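Local coordinates for Oxidored_FMN domain-containing protein ([Pseudomonas] geniculata N1, PDB 6L6J) that probably oxidises the amine 6-hydroxypseudooxynicotine, with a flavin mononucleotide and a [4Fe-4S] cluster as redox cofactors, at residues A[98-103]-A[162-167]; A[23-28]-A[55-60]; A[478-483]-A[642-647]; A[361-366]-A[652-657]. All coordinates share one frame; numbering follows the deposited sequence.

Contact 1 of 4, residues A[98-103]-A[162-167]; sequences ALAGVE and AGFDIV. With FMN (flavin mononucleotide), chain B.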
# COMPACT_ATOMS: atom_id res chain seq x y z
N ALA A 98 -9.03 -17.05 -14.98
CA ALA A 98 -7.74 -16.37 -14.77
C ALA A 98 -6.63 -17.43 -14.88
O ALA A 98 -6.88 -18.60 -14.53
CB ALA A 98 -7.70 -15.70 -13.43
N LEU A 99 -5.44 -17.03 -15.34
CA LEU A 99 -4.21 -17.85 -15.18
C LEU A 99 -3.70 -17.65 -13.74
O LEU A 99 -4.13 -16.70 -13.04
CB LEU A 99 -3.13 -17.44 -16.18
CG LEU A 99 -3.48 -17.54 -17.66
CD1 LEU A 99 -2.20 -17.47 -18.50
CD2 LEU A 99 -4.23 -18.83 -17.99
N ALA A 100 -2.82 -18.55 -13.32
CA ALA A 100 -2.28 -18.67 -11.96
C ALA A 100 -0.75 -18.70 -12.10
O ALA A 100 -0.22 -19.67 -12.71
CB ALA A 100 -2.83 -19.91 -11.31
N GLY A 101 -0.11 -17.62 -11.65
CA GLY A 101 1.35 -17.45 -11.68
C GLY A 101 1.89 -17.51 -10.27
O GLY A 101 1.08 -17.39 -9.33
N VAL A 102 3.19 -17.71 -10.12
CA VAL A 102 3.82 -17.79 -8.78
C VAL A 102 5.22 -17.19 -8.88
O VAL A 102 5.99 -17.59 -9.78
CB VAL A 102 3.84 -19.24 -8.25
CG1 VAL A 102 4.61 -20.18 -9.16
CG2 VAL A 102 4.40 -19.30 -6.84
N GLU A 103 5.54 -16.25 -7.98
CA GLU A 103 6.86 -15.61 -7.97
C GLU A 103 7.82 -16.48 -7.13
O GLU A 103 8.08 -16.14 -5.99
CB GLU A 103 6.72 -14.18 -7.48
CG GLU A 103 7.89 -13.29 -7.87
CD GLU A 103 7.87 -11.94 -7.19
OE1 GLU A 103 8.12 -10.96 -7.90
OE2 GLU A 103 7.63 -11.88 -5.94
N ALA A 162 1.34 -28.33 -8.91
CA ALA A 162 0.31 -27.53 -8.22
C ALA A 162 -0.72 -26.98 -9.23
O ALA A 162 -1.89 -26.72 -8.86
CB ALA A 162 1.01 -26.43 -7.44
N GLY A 163 -0.28 -26.78 -10.48
CA GLY A 163 -1.13 -26.36 -11.61
C GLY A 163 -0.97 -24.91 -12.02
O GLY A 163 -1.84 -24.42 -12.78
N PHE A 164 0.06 -24.23 -11.52
CA PHE A 164 0.44 -22.85 -11.91
C PHE A 164 0.70 -22.84 -13.43
O PHE A 164 1.33 -23.76 -13.99
CB PHE A 164 1.64 -22.35 -11.08
CG PHE A 164 1.36 -22.07 -9.61
CD1 PHE A 164 0.65 -20.94 -9.23
CD2 PHE A 164 1.79 -22.93 -8.62
CE1 PHE A 164 0.38 -20.68 -7.89
CE2 PHE A 164 1.52 -22.67 -7.28
CZ PHE A 164 0.83 -21.54 -6.92
N ASP A 165 0.22 -21.78 -14.08
CA ASP A 165 0.34 -21.58 -15.55
C ASP A 165 1.63 -20.83 -15.87
O ASP A 165 2.16 -21.02 -17.00
CB ASP A 165 -0.87 -20.80 -16.08
CG ASP A 165 -2.18 -21.51 -15.76
OD1 ASP A 165 -2.42 -22.61 -16.32
OD2 ASP A 165 -2.92 -20.97 -14.92
N ILE A 166 2.05 -19.96 -14.94
CA ILE A 166 3.19 -19.00 -15.11
C ILE A 166 4.11 -19.17 -13.89
O ILE A 166 3.64 -18.91 -12.76
CB ILE A 166 2.70 -17.55 -15.24
CG1 ILE A 166 1.61 -17.40 -16.31
CG2 ILE A 166 3.87 -16.61 -15.51
CD1 ILE A 166 0.82 -16.10 -16.23
N VAL A 167 5.35 -19.57 -14.14
CA VAL A 167 6.38 -19.83 -13.09
C VAL A 167 7.48 -18.79 -13.28
O VAL A 167 7.98 -18.70 -14.41
CB VAL A 167 6.89 -21.28 -13.21
CG1 VAL A 167 8.03 -21.60 -12.27
CG2 VAL A 167 5.76 -22.27 -13.00
N1 FMN B . 6.51 -7.20 -5.70
C2 FMN B . 7.14 -8.42 -5.74
O2 FMN B . 7.87 -8.65 -6.71
N3 FMN B . 7.00 -9.38 -4.82
C4 FMN B . 6.20 -9.21 -3.76
O4 FMN B . 6.07 -10.10 -2.92
C4A FMN B . 5.49 -7.91 -3.61
N5 FMN B . 4.67 -7.67 -2.55
C5A FMN B . 3.99 -6.50 -2.50
C6 FMN B . 3.09 -6.28 -1.46
C7 FMN B . 2.38 -5.09 -1.43
C7M FMN B . 1.48 -4.85 -0.28
C8 FMN B . 2.54 -4.09 -2.48
C8M FMN B . 1.81 -2.78 -2.45
C9 FMN B . 3.42 -4.29 -3.52
C9A FMN B . 4.15 -5.47 -3.58
N10 FMN B . 5.02 -5.72 -4.66
C10 FMN B . 5.68 -6.92 -4.68
C1' FMN B . 5.23 -4.74 -5.77
C2' FMN B . 4.10 -4.83 -6.79
O2' FMN B . 4.22 -6.10 -7.41
C3' FMN B . 4.17 -3.77 -7.84
O3' FMN B . 5.36 -3.96 -8.61
C4' FMN B . 4.15 -2.34 -7.29
O4' FMN B . 3.15 -2.22 -6.25
C5' FMN B . 3.91 -1.33 -8.40
O5' FMN B . 2.65 -1.59 -8.98
P FMN B . 1.33 -0.79 -8.47
O1P FMN B . 1.58 0.67 -8.81
O2P FMN B . 0.24 -1.44 -9.27
O3P FMN B . 1.24 -1.06 -6.98

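Contact 2 of 4, residues A[23-28]-A[55-60]; sequences RFYVVP and VVCLEE. With FMN (flavin mononucleotide), chain B.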
# COMPACT_ATOMS: atom_id res chain seq x y z
N ARG A 23 -5.88 -8.35 -20.90
CA ARG A 23 -4.59 -7.64 -20.67
C ARG A 23 -4.48 -7.19 -19.22
O ARG A 23 -3.42 -6.63 -18.90
CB ARG A 23 -4.47 -6.42 -21.58
CG ARG A 23 -4.57 -6.74 -23.07
CD ARG A 23 -3.91 -5.67 -23.90
NE ARG A 23 -4.11 -5.86 -25.32
CZ ARG A 23 -3.20 -6.33 -26.18
NH1 ARG A 23 -1.99 -6.67 -25.76
NH2 ARG A 23 -3.52 -6.47 -27.46
N PHE A 24 -5.51 -7.40 -18.39
CA PHE A 24 -5.44 -7.09 -16.93
C PHE A 24 -4.66 -8.20 -16.20
O PHE A 24 -5.10 -9.35 -16.20
CB PHE A 24 -6.82 -6.90 -16.32
CG PHE A 24 -7.64 -5.84 -16.98
CD1 PHE A 24 -7.44 -4.51 -16.66
CD2 PHE A 24 -8.59 -6.16 -17.92
CE1 PHE A 24 -8.19 -3.51 -17.26
CE2 PHE A 24 -9.34 -5.16 -18.52
CZ PHE A 24 -9.15 -3.84 -18.18
N TYR A 25 -3.53 -7.84 -15.59
CA TYR A 25 -2.54 -8.79 -15.04
C TYR A 25 -2.21 -8.39 -13.61
O TYR A 25 -1.78 -7.28 -13.43
CB TYR A 25 -1.31 -8.78 -15.94
CG TYR A 25 -0.26 -9.82 -15.64
CD1 TYR A 25 0.56 -9.73 -14.53
CD2 TYR A 25 -0.04 -10.86 -16.51
CE1 TYR A 25 1.56 -10.65 -14.29
CE2 TYR A 25 0.95 -11.80 -16.29
CZ TYR A 25 1.77 -11.68 -15.18
OH TYR A 25 2.76 -12.60 -15.01
N VAL A 26 -2.38 -9.28 -12.65
CA VAL A 26 -2.09 -8.97 -11.22
C VAL A 26 -0.69 -9.46 -10.92
O VAL A 26 -0.47 -10.70 -10.92
CB VAL A 26 -3.14 -9.56 -10.26
CG1 VAL A 26 -2.78 -9.26 -8.81
CG2 VAL A 26 -4.54 -9.08 -10.60
N VAL A 27 0.22 -8.52 -10.69
CA VAL A 27 1.67 -8.79 -10.49
C VAL A 27 1.86 -9.32 -9.08
O VAL A 27 1.00 -9.12 -8.22
CB VAL A 27 2.53 -7.54 -10.77
CG1 VAL A 27 2.66 -7.30 -12.26
CG2 VAL A 27 1.98 -6.30 -10.07
N PRO A 28 2.95 -10.07 -8.81
CA PRO A 28 3.19 -10.63 -7.48
C PRO A 28 3.17 -9.50 -6.45
O PRO A 28 3.86 -8.53 -6.64
CB PRO A 28 4.59 -11.26 -7.53
CG PRO A 28 4.96 -11.32 -8.99
CD PRO A 28 4.03 -10.39 -9.75
N VAL A 55 -4.63 -12.73 -15.30
CA VAL A 55 -3.59 -13.46 -14.51
C VAL A 55 -3.66 -13.00 -13.04
O VAL A 55 -3.66 -11.77 -12.77
CB VAL A 55 -2.18 -13.24 -15.10
CG1 VAL A 55 -1.10 -13.84 -14.24
CG2 VAL A 55 -2.05 -13.74 -16.54
N VAL A 56 -3.67 -13.93 -12.10
CA VAL A 56 -3.51 -13.59 -10.67
C VAL A 56 -2.29 -14.33 -10.14
O VAL A 56 -2.21 -15.54 -10.34
CB VAL A 56 -4.79 -13.83 -9.88
CG1 VAL A 56 -4.59 -13.66 -8.39
CG2 VAL A 56 -5.88 -12.89 -10.40
N CYS A 57 -1.35 -13.57 -9.58
CA CYS A 57 0.01 -14.05 -9.23
C CYS A 57 0.14 -14.16 -7.71
O CYS A 57 -0.37 -13.28 -6.96
CB CYS A 57 1.10 -13.13 -9.76
SG CYS A 57 1.55 -13.37 -11.50
N LEU A 58 0.82 -15.21 -7.26
CA LEU A 58 1.23 -15.35 -5.84
C LEU A 58 2.54 -14.62 -5.67
O LEU A 58 3.31 -14.54 -6.67
CB LEU A 58 1.30 -16.83 -5.44
CG LEU A 58 0.15 -17.28 -4.56
CD1 LEU A 58 -1.19 -16.85 -5.14
CD2 LEU A 58 0.19 -18.78 -4.33
N GLU A 59 2.72 -14.06 -4.47
CA GLU A 59 3.85 -13.20 -4.04
C GLU A 59 5.13 -14.06 -3.95
O GLU A 59 5.09 -15.26 -4.35
CB GLU A 59 3.52 -12.55 -2.70
CG GLU A 59 3.38 -13.53 -1.53
CD GLU A 59 1.95 -13.80 -1.06
OE1 GLU A 59 1.08 -14.05 -1.93
OE2 GLU A 59 1.70 -13.79 0.20
N GLU A 60 6.21 -13.47 -3.43
CA GLU A 60 7.53 -14.14 -3.29
C GLU A 60 7.32 -15.52 -2.65
O GLU A 60 6.89 -15.58 -1.52
CB GLU A 60 8.55 -13.28 -2.54
CG GLU A 60 8.08 -12.73 -1.20
CD GLU A 60 9.21 -12.04 -0.44
OE1 GLU A 60 10.22 -11.62 -1.10
OE2 GLU A 60 9.09 -11.94 0.81
N1 FMN B . 6.51 -7.20 -5.70
C2 FMN B . 7.14 -8.42 -5.74
O2 FMN B . 7.87 -8.65 -6.71
N3 FMN B . 7.00 -9.38 -4.82
C4 FMN B . 6.20 -9.21 -3.76
O4 FMN B . 6.07 -10.10 -2.92
C4A FMN B . 5.49 -7.91 -3.61
N5 FMN B . 4.67 -7.67 -2.55
C5A FMN B . 3.99 -6.50 -2.50
C6 FMN B . 3.09 -6.28 -1.46
C7 FMN B . 2.38 -5.09 -1.43
C7M FMN B . 1.48 -4.85 -0.28
C8 FMN B . 2.54 -4.09 -2.48
C8M FMN B . 1.81 -2.78 -2.45
C9 FMN B . 3.42 -4.29 -3.52
C9A FMN B . 4.15 -5.47 -3.58
N10 FMN B . 5.02 -5.72 -4.66
C10 FMN B . 5.68 -6.92 -4.68
C1' FMN B . 5.23 -4.74 -5.77
C2' FMN B . 4.10 -4.83 -6.79
O2' FMN B . 4.22 -6.10 -7.41
C3' FMN B . 4.17 -3.77 -7.84
O3' FMN B . 5.36 -3.96 -8.61
C4' FMN B . 4.15 -2.34 -7.29
O4' FMN B . 3.15 -2.22 -6.25
C5' FMN B . 3.91 -1.33 -8.40
O5' FMN B . 2.65 -1.59 -8.98
P FMN B . 1.33 -0.79 -8.47
O1P FMN B . 1.58 0.67 -8.81
O2P FMN B . 0.24 -1.44 -9.27
O3P FMN B . 1.24 -1.06 -6.98
O HOH W 1 0.01 -10.81 -6.82

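Contact 3 of 4, residues A[478-483]-A[642-647]; sequences IVATGA and ERIGDC. With ADP (adenosine-5'-diphosphate), chain D.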
# COMPACT_ATOMS: atom_id res chain seq x y z
N ILE A 478 -25.97 6.05 13.68
CA ILE A 478 -24.48 5.89 13.69
C ILE A 478 -23.88 7.29 13.87
O ILE A 478 -24.23 8.17 13.06
CB ILE A 478 -24.00 5.19 12.41
CG1 ILE A 478 -24.50 3.74 12.34
CG2 ILE A 478 -22.49 5.27 12.29
CD1 ILE A 478 -24.38 3.10 11.00
N VAL A 479 -23.06 7.49 14.91
CA VAL A 479 -22.36 8.78 15.17
C VAL A 479 -20.94 8.63 14.63
O VAL A 479 -20.23 7.73 15.14
CB VAL A 479 -22.36 9.21 16.65
CG1 VAL A 479 -21.76 10.59 16.82
CG2 VAL A 479 -23.74 9.17 17.30
N ALA A 480 -20.53 9.51 13.71
CA ALA A 480 -19.22 9.50 13.04
C ALA A 480 -18.60 10.90 13.04
O ALA A 480 -18.01 11.29 12.01
CB ALA A 480 -19.40 8.95 11.66
N THR A 481 -18.64 11.58 14.18
CA THR A 481 -18.38 13.04 14.34
C THR A 481 -16.88 13.37 14.39
O THR A 481 -16.54 14.56 14.62
CB THR A 481 -19.14 13.54 15.57
OG1 THR A 481 -18.78 12.74 16.69
CG2 THR A 481 -20.64 13.46 15.38
N GLY A 482 -16.00 12.41 14.09
CA GLY A 482 -14.56 12.66 13.87
C GLY A 482 -13.83 13.16 15.10
O GLY A 482 -14.33 12.95 16.23
N ALA A 483 -12.68 13.81 14.91
CA ALA A 483 -11.78 14.26 15.99
C ALA A 483 -11.15 15.61 15.63
O ALA A 483 -11.49 16.15 14.59
CB ALA A 483 -10.73 13.20 16.24
N GLU A 642 -24.81 3.74 17.97
CA GLU A 642 -23.37 3.34 18.02
C GLU A 642 -22.51 4.51 17.51
O GLU A 642 -23.05 5.39 16.82
CB GLU A 642 -23.16 2.03 17.26
CG GLU A 642 -22.89 2.20 15.79
CD GLU A 642 -22.70 0.90 15.03
OE1 GLU A 642 -23.58 0.57 14.19
OE2 GLU A 642 -21.67 0.22 15.27
N ARG A 643 -21.23 4.54 17.90
CA ARG A 643 -20.21 5.50 17.40
C ARG A 643 -19.16 4.72 16.59
O ARG A 643 -18.96 3.50 16.88
CB ARG A 643 -19.66 6.33 18.56
CG ARG A 643 -18.73 5.59 19.52
CD ARG A 643 -18.59 6.23 20.90
NE ARG A 643 -17.22 6.35 21.34
CZ ARG A 643 -16.82 6.82 22.52
NH1 ARG A 643 -17.69 7.20 23.43
NH2 ARG A 643 -15.53 6.91 22.80
N ILE A 644 -18.54 5.36 15.59
CA ILE A 644 -17.54 4.72 14.68
C ILE A 644 -16.51 5.76 14.20
O ILE A 644 -16.85 6.95 14.14
CB ILE A 644 -18.21 4.07 13.47
CG1 ILE A 644 -19.14 5.05 12.77
CG2 ILE A 644 -18.94 2.80 13.87
CD1 ILE A 644 -19.32 4.75 11.29
N GLY A 645 -15.29 5.31 13.92
CA GLY A 645 -14.21 6.14 13.37
C GLY A 645 -13.50 6.97 14.43
O GLY A 645 -13.39 6.51 15.59
N ASP A 646 -13.00 8.14 14.04
CA ASP A 646 -12.12 8.98 14.89
C ASP A 646 -12.89 9.40 16.15
O ASP A 646 -12.27 9.61 17.20
CB ASP A 646 -11.59 10.20 14.12
CG ASP A 646 -10.66 9.87 12.97
OD1 ASP A 646 -9.87 8.91 13.08
OD2 ASP A 646 -10.76 10.56 11.97
N CYS A 647 -14.21 9.50 16.04
CA CYS A 647 -15.12 9.86 17.16
C CYS A 647 -15.13 8.71 18.17
O CYS A 647 -15.26 9.01 19.38
CB CYS A 647 -16.47 10.32 16.62
SG CYS A 647 -17.94 9.40 17.16
PB ADP D . -13.88 10.21 10.53
O1B ADP D . -14.90 10.07 9.43
O2B ADP D . -12.46 9.84 10.10
O3B ADP D . -14.30 9.52 11.81
PA ADP D . -14.04 13.12 10.18
O1A ADP D . -13.55 12.90 8.79
O2A ADP D . -13.39 14.16 11.01
O3A ADP D . -13.84 11.75 10.97
O5' ADP D . -15.64 13.28 10.16
C5' ADP D . -16.34 14.13 11.11
C4' ADP D . -17.34 14.99 10.38
O4' ADP D . -18.55 15.07 11.18
C3' ADP D . -16.91 16.45 10.14
O3' ADP D . -17.41 16.99 8.93
C2' ADP D . -17.54 17.14 11.36
O2' ADP D . -17.64 18.55 11.27
C1' ADP D . -18.89 16.42 11.34
N9 ADP D . -19.70 16.62 12.54
C8 ADP D . -19.28 16.71 13.85
N7 ADP D . -20.25 16.91 14.69
C5 ADP D . -21.39 16.99 13.89
C6 ADP D . -22.76 17.20 14.19
N6 ADP D . -23.24 17.36 15.41
N1 ADP D . -23.64 17.21 13.15
C2 ADP D . -23.16 17.04 11.91
N3 ADP D . -21.91 16.83 11.52
C4 ADP D . -21.06 16.81 12.57
O HOH W 2 -11.24 13.43 12.44

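Contact 4 of 4, residues A[361-366]-A[652-657]; sequences RCTQNP and QIAQAT. With SF4 (iron/sulfur cluster), chain C.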
# COMPACT_ATOMS: atom_id res chain seq x y z
N ARG A 361 -4.25 -4.73 4.43
CA ARG A 361 -5.52 -3.95 4.45
C ARG A 361 -5.45 -2.89 3.34
O ARG A 361 -4.34 -2.65 2.85
CB ARG A 361 -5.75 -3.25 5.80
CG ARG A 361 -4.94 -1.97 5.98
CD ARG A 361 -4.82 -1.58 7.44
NE ARG A 361 -6.11 -1.20 8.00
CZ ARG A 361 -6.31 -0.93 9.28
NH1 ARG A 361 -5.31 -1.02 10.14
NH2 ARG A 361 -7.52 -0.59 9.70
N CYS A 362 -6.57 -2.24 3.04
CA CYS A 362 -6.68 -1.16 2.02
C CYS A 362 -7.59 -0.04 2.53
O CYS A 362 -8.70 -0.31 3.00
CB CYS A 362 -7.22 -1.68 0.69
SG CYS A 362 -7.40 -0.40 -0.58
N THR A 363 -7.12 1.20 2.44
CA THR A 363 -7.90 2.41 2.84
C THR A 363 -9.22 2.47 2.05
O THR A 363 -10.29 2.88 2.66
CB THR A 363 -7.05 3.66 2.63
OG1 THR A 363 -5.80 3.36 3.27
CG2 THR A 363 -7.72 4.91 3.17
N GLN A 364 -9.15 2.13 0.75
CA GLN A 364 -10.28 2.34 -0.20
C GLN A 364 -11.24 1.16 -0.09
O GLN A 364 -12.45 1.39 -0.06
CB GLN A 364 -9.80 2.50 -1.64
CG GLN A 364 -9.41 3.91 -2.06
CD GLN A 364 -10.59 4.84 -2.17
OE1 GLN A 364 -11.32 5.06 -1.20
NE2 GLN A 364 -10.78 5.41 -3.36
N ASN A 365 -10.69 -0.05 0.02
CA ASN A 365 -11.45 -1.32 -0.03
C ASN A 365 -11.29 -2.05 1.30
O ASN A 365 -10.45 -2.94 1.41
CB ASN A 365 -10.99 -2.13 -1.25
CG ASN A 365 -11.59 -3.52 -1.34
OD1 ASN A 365 -12.68 -3.77 -0.81
ND2 ASN A 365 -10.85 -4.42 -1.98
N PRO A 366 -12.10 -1.74 2.35
CA PRO A 366 -12.01 -2.45 3.63
C PRO A 366 -12.01 -3.99 3.55
O PRO A 366 -11.43 -4.63 4.46
CB PRO A 366 -13.27 -1.97 4.37
CG PRO A 366 -13.50 -0.58 3.81
CD PRO A 366 -13.13 -0.69 2.35
N GLN A 652 -5.39 6.33 11.38
CA GLN A 652 -5.28 6.55 9.91
C GLN A 652 -6.66 6.37 9.28
O GLN A 652 -7.52 5.64 9.86
CB GLN A 652 -4.23 5.64 9.27
CG GLN A 652 -4.50 4.15 9.37
CD GLN A 652 -3.63 3.40 8.39
OE1 GLN A 652 -3.46 3.81 7.24
NE2 GLN A 652 -3.07 2.28 8.83
N ILE A 653 -6.86 6.98 8.12
CA ILE A 653 -8.18 7.03 7.40
C ILE A 653 -8.68 5.61 7.12
O ILE A 653 -9.91 5.43 7.20
CB ILE A 653 -8.06 7.88 6.13
CG1 ILE A 653 -8.04 9.36 6.50
CG2 ILE A 653 -9.16 7.57 5.13
CD1 ILE A 653 -7.20 10.18 5.56
N ALA A 654 -7.79 4.66 6.82
CA ALA A 654 -8.12 3.22 6.61
C ALA A 654 -9.02 2.72 7.74
O ALA A 654 -9.91 1.92 7.45
CB ALA A 654 -6.89 2.37 6.54
N GLN A 655 -8.78 3.17 8.97
CA GLN A 655 -9.52 2.72 10.18
C GLN A 655 -10.94 3.29 10.14
O GLN A 655 -11.86 2.60 10.61
CB GLN A 655 -8.80 3.18 11.45
CG GLN A 655 -9.41 2.63 12.73
CD GLN A 655 -9.40 1.12 12.79
OE1 GLN A 655 -8.33 0.50 12.74
NE2 GLN A 655 -10.59 0.55 12.89
N ALA A 656 -11.11 4.50 9.62
CA ALA A 656 -12.42 5.16 9.45
C ALA A 656 -13.25 4.33 8.47
O ALA A 656 -14.47 4.15 8.73
CB ALA A 656 -12.26 6.59 8.99
N THR A 657 -12.60 3.83 7.40
CA THR A 657 -13.28 3.03 6.35
C THR A 657 -13.62 1.64 6.92
O THR A 657 -14.75 1.17 6.71
CB THR A 657 -12.49 3.00 5.04
OG1 THR A 657 -11.23 2.38 5.24
CG2 THR A 657 -12.31 4.39 4.47
FE1 SF4 C . -3.97 2.94 -0.21
FE2 SF4 C . -4.06 1.81 -3.02
FE3 SF4 C . -5.67 0.57 -0.82
FE4 SF4 C . -2.67 0.22 -0.89
S1 SF4 C . -4.22 -0.15 -2.22
S2 SF4 C . -4.08 0.97 0.54
S3 SF4 C . -2.50 2.20 -1.61
S4 SF4 C . -5.51 2.49 -1.61
O HOH W 3 -5.65 -0.12 12.78
O HOH W 4 -10.21 -0.07 5.34

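Contact 1 of 4, residues A[98-103]-A[162-167]
Val-102 sits on Phe-164 where the third and fourth parallel strands of an eight-stranded TIM barrel meet, and the pair shows how such a strand joint is sealed beside the sheet as well as within it. The CB of Val-102 lies over the centre of the Phe-164 ring, 3.8 Å from the centroid, a CH-pi contact only 13° off the ring normal. With Phe-164 CG anti to its carbonyl carbon (chi1 -71°), the ring reaches the outer layer, where Leu-86 and Val-90 of helix 83-94 and Ala-159 of helix 142-162 also touch it.

The polar part is equally compact. Ala-100 O accepts two amides, those of Asp-165 and Ile-166; the bond from Ile-166 N to Ala-100 O is 3.2 Å long. Asp-165 returns a bond through its side chain: OD2 takes Ala-100 N at 2.9 Å on its anti lone pair, while OD1 forms a salt bridge with Lys-94, so the carboxylate is held at both oxygens. One step on, Val-102 N donates to Ile-166 O at 2.9 Å, and the parallel pairing continues into Val-167.

On the interior face the segments share few side-chain contacts. Leu-99 CD1 meets Ile-166 CD1 at 4.0 Å, the side chains crossing at about a right angle, and Gly-101 lets the backbones come close, its CA 2.9 Å from Ile-166 O. The loose end is Glu-103, which does not touch segment 162-167; its extended chain, with CG anti to the backbone N (chi1 -160°), runs to the flavin, where FMN N3 donates to Glu-103 OE2 at 2.8 Å.

Contact 2 of 4, residues A[23-28]-A[55-60]
Tyr-25 lies alongside Val-55 on the inner face of the barrel, the two side chains pointing the same way from neighbouring parallel strands. Because Tyr-25 CG is anti to the backbone N (chi1 -172°), the ring swings over its neighbour: Val-55 CG1 meets one face 3.8 Å from the centroid, shifted toward the rim, in a CH-pi contact. Cys-57 SG approaches the same ring obliquely, 4.8 Å from its centroid, as a sulfur-aromatic contact. Beneath them Val-26 N donates to Val-55 O at 2.8 Å with an angle of 159°, and on the outer face Val-26 CG2 rests against Val-56 CG2 at 4.0 Å.

Further along, Pro-28 replaces an amide donor with a ring, and its CB packs on Leu-58 O at 3.6 Å. Its carbonyl turns to the cofactor instead: FMN O2' donates to Pro-28 O at 2.6 Å. On the partner strand Glu-60 N makes a weak bond to FMN O4, 3.4 Å long.

The second shell works from both sides of the sheet: inside the barrel Tyr-25 OH is hydrogen-bonded to the hydroxyl of Tyr-168, and outside it Glu-59 forms a salt bridge with Arg-45 of helix 38-51. An alanine in place of Tyr-25 is likely to leave the Tyr-168 hydroxyl without this mate and to uncover the methyls of Val-55 in the barrel core. Strand 24-26, helix 38-51 and strand 55-62 form the first beta-alpha-beta unit of the TIM barrel, and the strand ends that hold FMN lie, as is usual for this fold, at its C-terminal mouth.

Contact 3 of 4, residues A[478-483]-A[642-647]
The bare backbone of Gly-482 meets the side chain of Cys-647, N to CB 3.3 Å, at a point where a side chain on the glycine would run into the ADP diphosphate. Gly-645, which does not touch the partner segment, shares the positive phi, and a CB on Gly-645 would strike ADP O3B.

Before this turn the segments are parallel strands of a Rossmann-like sheet. Val-479 N donates to Glu-642 O at 2.8 Å, in the carbonyl plane, and Val-479 O accepts Ile-644 N at 2.9 Å. Ile-478 CG2 packs on the CG1-CD1 end of Ile-644, under Ala-663 of helix 653-666. Glu-642 lies alongside Ile-478, its OE1 bonded to His-476.

Past the strands the two chains stay together and both turn to the phosphates. Asp-646 N donates to ADP O3B at 2.9 Å, and Asp-646 CB packs on Ala-483 CB at 3.8 Å. A water accepts from Ala-483 N and stands within bonding distance of Asp-646 OD2 and ADP O2A. Asp-646 OD1 takes the amide of Gly-651, which steadies the carboxylate, while OD2 stands 2.6 Å from ADP O2B. The salt bridge from Arg-426 to that same OD2 would probably offset the negative charge gathered here.

Contact 4 of 4, residues A[361-366]-A[652-657]
Thr-363 and Ala-654 bring an irregular loop against the first turn of helix 653-666, their CA atoms 3.9 Å apart. At this point the Thr-363 side chain spans the helix start: CG2 touches Ile-653 CG2 at 3.6 Å, and OG1 rests on the methyl of Ala-654. One turn on, Thr-657 OG1 lies 2.8 Å from Thr-363 O and also close to Ala-654 O; its single proton can serve either carbonyl, and which one is not settled. A water donating to both Cys-362 O and Ala-654 O adds a second link between the backbones, and Pro-366 CG covers Thr-657 O.

Arg-361 reaches along the other flank. The bend in its chain at chi3 (-67°) brings NE to within 3.9 Å of Ala-654 CB, and NH2 donates in its own plane to Gln-655 OE1, a weak bond of 3.3 Å but nearly straight. The amide stands almost upright to the guanidinium, the planes 84° apart, and a water joins NH1 to the same OE1. Replacing Arg-361 with a leucine would probably leave Gln-655 OE1 without its charged donor and the bridging water without its NH1 partner, the amide then being held through NE2 by Asp-659.

Cys-362 points the opposite way: SG, anti to the backbone N, binds an iron of the cluster at 2.0 Å and accepts Asn-365 N at 3.4 Å. Cys-344, Cys-347 and Cys-350 complete the site. The loop is thus held between the cluster and helix 653-666, with helix 349-355 touching Thr-363 and Gln-652, and helix 441-450 flanking Thr-363 and Thr-657.

How the contacts relate
From the N terminus, contact 2 closes first, a short loop that returns through helix 38-51 to the next barrel strand. Contact 1 follows in series and closes a second loop, through helix 142-162. The two share the barrel sheet: strands 55-62 and 99-105 are neighbours, with Leu-99 O probably bonded to Val-56 N, and both contacts reach FMN. Contact 4 then opens in the cluster-binding loop and closes 286 residues later on helix 653-666; contact 3 opens and closes within that span. No loops cross. Contact 3 joins two neighbouring strands within the ADP-binding domain, while contact 4, centred about 15 Å away, ties that domain to the iron-sulfur region beside the barrel.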